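Local coordinates for protein 3' terminal uridylyl transferase (Trypanosoma brucei, PDB 5HZD) that adds uridines to the 3' ends of guide RNAs, ribosomal RNAs and some messenger RNAs from UTP, as part of mitochondrial RNA editing in trypanosomes, at residues R39-A44 / E490-L495; T61-G66 / L391-G396; I344-Q349 / V400-F405. All coordinates share one frame; numbering follows the deposited sequence.

Contact 1: residues R39-A44 / E490-L495; sequences RLRRIA and ELYRGL. With SO4 (sulfate ion), chain E.
Y492 presents a ring face to R41, whose CA stands 3.9 Å from the ring centroid, only 12° off its normal, in a CH-pi contact. CG of Y492 lies anti to the carbonyl carbon (chi1 -66°), which sends the ring across helix 37-47; A44 CB meets its CD1 at 3.9 Å, and the extended R41 chain runs past its far end to place NH1 2.9 Å from OH. Next along the helix, R493 lays one guanidinium face over L40, CD1 to NH1 being 3.6 Å. E490, one turn earlier, grips R493 side-on through both carboxylate oxygens, with R493 NE 2.9 Å from E490 OE1. This salt bridge fixes the guanidinium plane and leaves NH1 to bind sulfate O2 at 2.9 Å. From the other helix R39 NH2 reaches sulfate O1 at 3.0 Å and also pairs with D36, so that the anion, probably from the crystallisation liquor, bridges two arginines. L495 closes the row with CD2 against A44 CB. At 43° between axes 9.0 Å apart, this is helix-helix packing that brings a helix near the start of the chain, just after the zinc finger, against the last helix, 481-497, in the helical part of this nucleotidyltransferase.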
# COMPACT_ATOMS: atom_id res chain seq x y z
N ARG A 39 8.36 30.16 14.09
CA ARG A 39 7.81 31.14 13.16
C ARG A 39 6.44 30.78 12.60
O ARG A 39 5.51 31.60 12.59
CB ARG A 39 8.78 31.36 11.99
CG ARG A 39 8.30 32.43 11.02
CD ARG A 39 9.35 32.71 9.95
NE ARG A 39 9.63 31.52 9.16
CZ ARG A 39 8.91 31.13 8.11
NH1 ARG A 39 7.87 31.84 7.71
NH2 ARG A 39 9.24 30.02 7.47
N LEU A 40 6.30 29.54 12.13
CA LEU A 40 5.00 29.14 11.60
C LEU A 40 3.99 28.95 12.72
O LEU A 40 2.79 29.19 12.52
CB LEU A 40 5.12 27.86 10.77
CG LEU A 40 5.90 28.01 9.46
CD1 LEU A 40 5.84 26.72 8.65
CD2 LEU A 40 5.39 29.22 8.64
N ARG A 41 4.45 28.50 13.89
CA ARG A 41 3.57 28.37 15.05
C ARG A 41 2.99 29.72 15.40
O ARG A 41 1.80 29.84 15.71
CB ARG A 41 4.30 27.77 16.26
CG ARG A 41 3.57 27.83 17.60
CD ARG A 41 4.28 26.91 18.61
NE ARG A 41 3.83 27.04 20.00
CZ ARG A 41 2.95 26.24 20.59
NH1 ARG A 41 2.40 25.24 19.91
NH2 ARG A 41 2.61 26.43 21.86
N ARG A 42 3.84 30.74 15.39
CA ARG A 42 3.38 32.09 15.71
C ARG A 42 2.35 32.59 14.70
O ARG A 42 1.34 33.18 15.09
CB ARG A 42 4.56 33.07 15.81
CG ARG A 42 5.25 33.09 17.18
CD ARG A 42 6.22 34.28 17.32
NE ARG A 42 7.43 34.11 16.52
CZ ARG A 42 7.59 34.59 15.28
NH1 ARG A 42 6.61 35.28 14.70
NH2 ARG A 42 8.72 34.38 14.63
N ILE A 43 2.61 32.37 13.41
CA ILE A 43 1.65 32.77 12.38
C ILE A 43 0.30 32.07 12.58
O ILE A 43 -0.75 32.72 12.58
CB ILE A 43 2.19 32.57 10.95
CG1 ILE A 43 3.39 33.49 10.74
CG2 ILE A 43 1.10 32.87 9.92
CD1 ILE A 43 4.20 33.20 9.50
N ALA A 44 0.33 30.76 12.78
CA ALA A 44 -0.92 30.02 12.95
C ALA A 44 -1.62 30.42 14.24
O ALA A 44 -2.85 30.48 14.27
CB ALA A 44 -0.67 28.53 12.92
N GLU A 490 5.40 21.07 9.88
CA GLU A 490 4.69 20.76 8.64
C GLU A 490 3.17 20.81 8.79
O GLU A 490 2.46 21.18 7.84
CB GLU A 490 5.16 19.43 8.04
CG GLU A 490 6.67 19.39 7.69
CD GLU A 490 7.15 20.55 6.81
OE1 GLU A 490 6.39 21.01 5.91
OE2 GLU A 490 8.30 21.04 7.02
N LEU A 491 2.65 20.46 9.97
CA LEU A 491 1.20 20.56 10.16
C LEU A 491 0.78 22.04 10.15
O LEU A 491 -0.25 22.39 9.55
CB LEU A 491 0.81 19.87 11.46
CG LEU A 491 0.92 18.35 11.38
CD1 LEU A 491 0.96 17.77 12.79
CD2 LEU A 491 -0.26 17.74 10.60
N TYR A 492 1.57 22.92 10.77
CA TYR A 492 1.24 24.35 10.71
C TYR A 492 1.33 24.83 9.28
O TYR A 492 0.50 25.63 8.86
CB TYR A 492 2.21 25.22 11.55
CG TYR A 492 2.16 25.00 13.03
CD1 TYR A 492 0.97 25.14 13.73
CD2 TYR A 492 3.33 24.71 13.73
CE1 TYR A 492 0.94 24.96 15.11
CE2 TYR A 492 3.31 24.52 15.11
CZ TYR A 492 2.12 24.65 15.79
OH TYR A 492 2.08 24.46 17.15
N ARG A 493 2.35 24.38 8.53
CA ARG A 493 2.56 24.83 7.17
C ARG A 493 1.37 24.39 6.31
O ARG A 493 0.88 25.17 5.48
CB ARG A 493 3.87 24.28 6.62
CG ARG A 493 4.31 25.00 5.37
CD ARG A 493 5.47 24.37 4.63
NE ARG A 493 6.53 23.83 5.47
CZ ARG A 493 7.58 24.50 5.95
NH1 ARG A 493 7.77 25.81 5.73
NH2 ARG A 493 8.45 23.84 6.69
N GLY A 494 0.88 23.17 6.53
CA GLY A 494 -0.27 22.70 5.76
C GLY A 494 -1.51 23.53 6.03
O GLY A 494 -2.24 23.88 5.09
N LEU A 495 -1.75 23.86 7.30
CA LEU A 495 -2.90 24.66 7.71
C LEU A 495 -2.86 26.00 7.00
O LEU A 495 -3.85 26.42 6.39
CB LEU A 495 -2.84 24.90 9.22
CG LEU A 495 -3.96 25.73 9.82
CD1 LEU A 495 -5.28 24.97 9.66
CD2 LEU A 495 -3.69 26.00 11.29
S SO4 E . 7.07 29.01 4.49
O1 SO4 E . 8.38 28.57 4.99
O2 SO4 E . 6.06 27.97 4.71
O3 SO4 E . 7.18 29.29 3.06
O4 SO4 E . 6.70 30.23 5.21

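Contact 2: residues T61-G66 / L391-G396; sequences TITSWG and LYKAAG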
# COMPACT_ATOMS: atom_id res chain seq x y z
N THR A 61 -11.53 30.05 -1.36
CA THR A 61 -10.22 29.42 -1.52
C THR A 61 -10.28 27.99 -1.02
O THR A 61 -9.72 27.07 -1.63
CB THR A 61 -9.13 30.23 -0.76
OG1 THR A 61 -8.94 31.46 -1.45
CG2 THR A 61 -7.81 29.42 -0.72
N ILE A 62 -10.96 27.78 0.11
CA ILE A 62 -11.04 26.45 0.68
C ILE A 62 -11.82 25.51 -0.25
O ILE A 62 -11.41 24.38 -0.50
CB ILE A 62 -11.65 26.52 2.11
CG1 ILE A 62 -10.70 27.29 3.02
CG2 ILE A 62 -11.91 25.13 2.66
CD1 ILE A 62 -11.31 27.71 4.35
N THR A 63 -12.89 26.02 -0.85
CA THR A 63 -13.61 25.24 -1.86
C THR A 63 -12.76 24.93 -3.09
O THR A 63 -12.82 23.84 -3.65
CB THR A 63 -14.92 25.94 -2.20
OG1 THR A 63 -15.72 25.91 -1.00
CG2 THR A 63 -15.66 25.23 -3.33
N SER A 64 -11.96 25.91 -3.51
CA SER A 64 -11.04 25.70 -4.61
C SER A 64 -10.07 24.58 -4.27
O SER A 64 -9.75 23.75 -5.12
CB SER A 64 -10.29 26.99 -4.95
OG SER A 64 -9.40 26.81 -6.04
N TRP A 65 -9.61 24.54 -3.01
CA TRP A 65 -8.72 23.45 -2.61
C TRP A 65 -9.47 22.11 -2.68
O TRP A 65 -8.91 21.11 -3.13
CB TRP A 65 -8.08 23.68 -1.22
CG TRP A 65 -6.84 24.61 -1.28
CD1 TRP A 65 -6.73 25.87 -0.78
CD2 TRP A 65 -5.55 24.28 -1.82
NE1 TRP A 65 -5.46 26.37 -1.00
CE2 TRP A 65 -4.72 25.40 -1.63
CE3 TRP A 65 -5.02 23.14 -2.44
CZ2 TRP A 65 -3.38 25.43 -2.05
CZ3 TRP A 65 -3.70 23.17 -2.85
CH2 TRP A 65 -2.90 24.30 -2.66
N GLY A 66 -10.76 22.07 -2.33
CA GLY A 66 -11.53 20.84 -2.52
C GLY A 66 -11.63 20.36 -3.96
O GLY A 66 -11.59 19.17 -4.23
N LEU A 391 -19.49 18.52 -2.71
CA LEU A 391 -18.34 17.67 -2.35
C LEU A 391 -17.04 18.46 -2.30
O LEU A 391 -16.21 18.19 -1.44
CB LEU A 391 -18.16 16.48 -3.29
CG LEU A 391 -19.22 15.40 -3.27
CD1 LEU A 391 -18.87 14.36 -4.33
CD2 LEU A 391 -19.30 14.78 -1.89
N TYR A 392 -16.84 19.38 -3.25
CA TYR A 392 -15.61 20.19 -3.22
C TYR A 392 -15.54 21.01 -1.95
O TYR A 392 -14.50 21.06 -1.29
CB TYR A 392 -15.55 21.16 -4.42
CG TYR A 392 -15.42 20.51 -5.77
CD1 TYR A 392 -15.10 19.17 -5.90
CD2 TYR A 392 -15.60 21.27 -6.91
CE1 TYR A 392 -14.96 18.59 -7.16
CE2 TYR A 392 -15.48 20.71 -8.15
CZ TYR A 392 -15.15 19.37 -8.27
OH TYR A 392 -15.02 18.81 -9.51
N LYS A 393 -16.65 21.64 -1.59
CA LYS A 393 -16.72 22.42 -0.37
C LYS A 393 -16.39 21.56 0.86
O LYS A 393 -15.64 21.99 1.75
CB LYS A 393 -18.11 23.05 -0.24
CG LYS A 393 -18.32 23.74 1.08
CD LYS A 393 -19.63 24.51 1.15
CE LYS A 393 -19.84 25.04 2.56
NZ LYS A 393 -20.86 26.12 2.56
N ALA A 394 -16.97 20.36 0.92
CA ALA A 394 -16.76 19.46 2.05
C ALA A 394 -15.32 19.00 2.12
O ALA A 394 -14.71 18.98 3.18
CB ALA A 394 -17.68 18.23 1.94
N ALA A 395 -14.76 18.59 0.97
CA ALA A 395 -13.37 18.12 0.94
C ALA A 395 -12.40 19.20 1.44
O ALA A 395 -11.47 18.92 2.23
CB ALA A 395 -12.98 17.66 -0.46
N GLY A 396 -12.58 20.42 0.96
CA GLY A 396 -11.74 21.50 1.44
C GLY A 396 -11.90 21.74 2.93
O GLY A 396 -10.91 21.89 3.66
O HOH W 1 -15.11 25.18 1.84
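I62 lays its CG2 methyl over the backbone of G396, with I62 CG2 3.4 Å from G396 C, and helps cover a spot where two helices come unusually close, their axes 6.7 Å apart and crossing at 101°. Such an approach is possible because glycines face each other at the crossing, with the CA atoms of G66 and G396 just 4.0 Å apart. The backbones touch reciprocally. G66 CA points its hydrogen at Y392 O (3.2 Å, 174° at the hydrogen), while G396 CA makes a longer contact of the same kind with I62 O, at 3.5 Å. Each of these carbonyls also accepts the routine helical bond of its own chain, from G396 N and G66 N respectively. Around this glycine pair sit larger groups: A395 CB leans on G66 CA, and Y392 packs its CB against T63 O and its CD1 against G66 O. At the more exposed end T63 OG1 overlies K393 CA at 3.7 Å; OG1 stands anti to the T63 carbonyl carbon (chi1 -65°), where it also reaches a water 3.0 Å away. That water donates to K393 O at 3.2 Å, so the helices are joined here through solvent. The whole is a close-packed, glycine-on-glycine helix crossing, joining helix 59-76 to the long helix 385-409 of the helical domain.

Contact 3: residues I344-Q349 / V400-F405; sequences IYYLVQ and VGFFYF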
# COMPACT_ATOMS: atom_id res chain seq x y z
N ILE A 344 -8.09 9.07 9.45
CA ILE A 344 -9.32 8.39 9.87
C ILE A 344 -9.69 8.73 11.32
O ILE A 344 -10.87 8.92 11.63
CB ILE A 344 -9.15 6.90 9.73
CG1 ILE A 344 -9.10 6.58 8.24
CG2 ILE A 344 -10.33 6.18 10.36
CD1 ILE A 344 -8.59 5.16 7.95
N TYR A 345 -8.69 8.81 12.20
CA TYR A 345 -8.98 9.15 13.60
C TYR A 345 -9.64 10.52 13.67
O TYR A 345 -10.62 10.70 14.40
CB TYR A 345 -7.69 9.15 14.44
CG TYR A 345 -7.87 9.63 15.85
CD1 TYR A 345 -8.40 8.78 16.82
CD2 TYR A 345 -7.51 10.93 16.21
CE1 TYR A 345 -8.57 9.23 18.16
CE2 TYR A 345 -7.66 11.38 17.52
CZ TYR A 345 -8.20 10.53 18.47
OH TYR A 345 -8.37 10.97 19.76
N TYR A 346 -9.12 11.47 12.90
CA TYR A 346 -9.76 12.79 12.79
C TYR A 346 -11.20 12.67 12.29
O TYR A 346 -12.13 13.28 12.85
CB TYR A 346 -8.91 13.69 11.90
CG TYR A 346 -9.67 14.84 11.28
CD1 TYR A 346 -10.03 15.95 12.04
CD2 TYR A 346 -9.99 14.81 9.94
CE1 TYR A 346 -10.69 17.03 11.45
CE2 TYR A 346 -10.66 15.87 9.34
CZ TYR A 346 -11.03 16.96 10.11
OH TYR A 346 -11.67 18.02 9.51
N LEU A 347 -11.43 11.90 11.22
CA LEU A 347 -12.78 11.73 10.70
C LEU A 347 -13.71 11.15 11.75
O LEU A 347 -14.88 11.57 11.82
CB LEU A 347 -12.79 10.83 9.44
CG LEU A 347 -12.01 11.37 8.23
CD1 LEU A 347 -12.06 10.34 7.08
CD2 LEU A 347 -12.56 12.76 7.79
N VAL A 348 -13.24 10.18 12.53
CA VAL A 348 -14.10 9.57 13.53
C VAL A 348 -14.39 10.57 14.63
O VAL A 348 -15.54 10.74 15.04
CB VAL A 348 -13.44 8.33 14.14
CG1 VAL A 348 -14.22 7.87 15.40
CG2 VAL A 348 -13.33 7.21 13.12
N GLN A 349 -13.35 11.26 15.11
CA GLN A 349 -13.52 12.12 16.29
C GLN A 349 -14.42 13.30 15.97
O GLN A 349 -15.15 13.79 16.85
CB GLN A 349 -12.17 12.59 16.85
CG GLN A 349 -11.36 11.48 17.45
CD GLN A 349 -12.08 10.77 18.57
OE1 GLN A 349 -12.64 11.42 19.45
NE2 GLN A 349 -12.07 9.44 18.55
N VAL A 400 -8.72 21.23 5.60
CA VAL A 400 -8.31 22.32 6.47
C VAL A 400 -8.52 21.93 7.93
O VAL A 400 -7.67 22.16 8.80
CB VAL A 400 -9.13 23.58 6.15
CG1 VAL A 400 -8.89 24.67 7.22
CG2 VAL A 400 -8.75 24.06 4.81
N GLY A 401 -9.63 21.25 8.18
CA GLY A 401 -9.98 20.83 9.51
C GLY A 401 -8.99 19.81 10.08
O GLY A 401 -8.75 19.81 11.29
N PHE A 402 -8.42 18.97 9.21
CA PHE A 402 -7.42 17.99 9.64
C PHE A 402 -6.18 18.72 10.17
O PHE A 402 -5.65 18.42 11.25
CB PHE A 402 -7.05 17.07 8.46
CG PHE A 402 -5.81 16.23 8.67
CD1 PHE A 402 -4.55 16.70 8.31
CD2 PHE A 402 -5.91 14.93 9.16
CE1 PHE A 402 -3.41 15.95 8.47
CE2 PHE A 402 -4.78 14.15 9.30
CZ PHE A 402 -3.53 14.65 8.94
N PHE A 403 -5.71 19.70 9.41
CA PHE A 403 -4.51 20.44 9.82
C PHE A 403 -4.81 21.28 11.05
O PHE A 403 -3.97 21.40 11.94
CB PHE A 403 -3.98 21.29 8.65
CG PHE A 403 -3.30 20.46 7.61
CD1 PHE A 403 -2.03 19.95 7.84
CD2 PHE A 403 -3.93 20.16 6.40
CE1 PHE A 403 -1.40 19.19 6.86
CE2 PHE A 403 -3.30 19.39 5.45
CZ PHE A 403 -2.04 18.90 5.67
N TYR A 404 -6.00 21.87 11.12
CA TYR A 404 -6.36 22.58 12.35
C TYR A 404 -6.43 21.65 13.58
O TYR A 404 -5.91 22.01 14.66
CB TYR A 404 -7.67 23.36 12.17
CG TYR A 404 -8.00 24.25 13.35
CD1 TYR A 404 -7.46 25.52 13.46
CD2 TYR A 404 -8.83 23.78 14.36
CE1 TYR A 404 -7.75 26.31 14.57
CE2 TYR A 404 -9.12 24.56 15.46
CZ TYR A 404 -8.59 25.82 15.54
OH TYR A 404 -8.89 26.59 16.64
N PHE A 405 -7.07 20.49 13.43
CA PHE A 405 -7.22 19.52 14.52
C PHE A 405 -5.85 19.14 15.08
O PHE A 405 -5.64 19.17 16.31
CB PHE A 405 -7.96 18.29 13.99
CG PHE A 405 -8.19 17.23 15.03
CD1 PHE A 405 -9.14 17.40 16.02
CD2 PHE A 405 -7.45 16.07 15.02
CE1 PHE A 405 -9.36 16.41 17.02
CE2 PHE A 405 -7.67 15.06 16.00
CZ PHE A 405 -8.62 15.23 16.99
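The carbonyl O of G401 accepts the helical bond from F405 N at 2.8 Å and is also approached by the ring of Y346, whose CE1 lies 3.4 Å from it. That ring is the main piece of the contact. With CG roughly anti to the backbone N (chi1 158°), it reaches across from helix 336-349 and ends over the one glycine of the facing turn, where Y346 OH rests 3.3 Å from G401 CA. The hydroxyl makes a weak hydrogen bond to M398 O one turn back; F402 N is near it too, but at an angle too poor for a bond. One face of the Y346 ring is covered by F402, whose CA sits 3.7 Å from the ring centroid and 9° off the normal, a CH-pi contact.

The two helices run nearly at right angles and belong to the helical domain of this polymerase beta-like nucleotidyltransferase. Helix 336-349 begins with the UTP-binding residues S336 and Y337. F402, whose side chain is about 10 Å from that of the UTP-binding K318, touches L317 on the neighbouring helix 310-324, so this hydrophobic core probably backs the nucleotide site.

F405 flanks the tyrosine, its CB 3.7 Å from Y346 CD1; the two side chains pass side by side, heading opposite ways, with ring planes at 49°. Farther out, Y345 brings CE2 to the edge of the F405 ring, 4.0 Å from F405 CE2, the two side chains meeting roughly perpendicular. Q349, one turn later, lays CG over a face of the Y345 ring near its rim, touches F405 CZ with its CB, and turns its amide away to hydrogen-bond P422 O through NE2.

In the fold
All three contacts lie on one side of the chain's centre, in the helical domain, and helix 385-409 links them. It carries one segment of contact 2 and one of contact 3, whose centres are 15 Å apart, and there I62 touches V400. Contact 1 lies 16 Å from contact 3 between centres and joins it where L491 and L495 pack on F403 and Y404; the centres of contacts 1 and 2 are 20 Å apart, and the two do not touch. Along the chain contact 1 encloses the other two, whose segments alternate. Helices from near both chain ends thus complete one domain, with the catalytic-sheet region and its insertion in between.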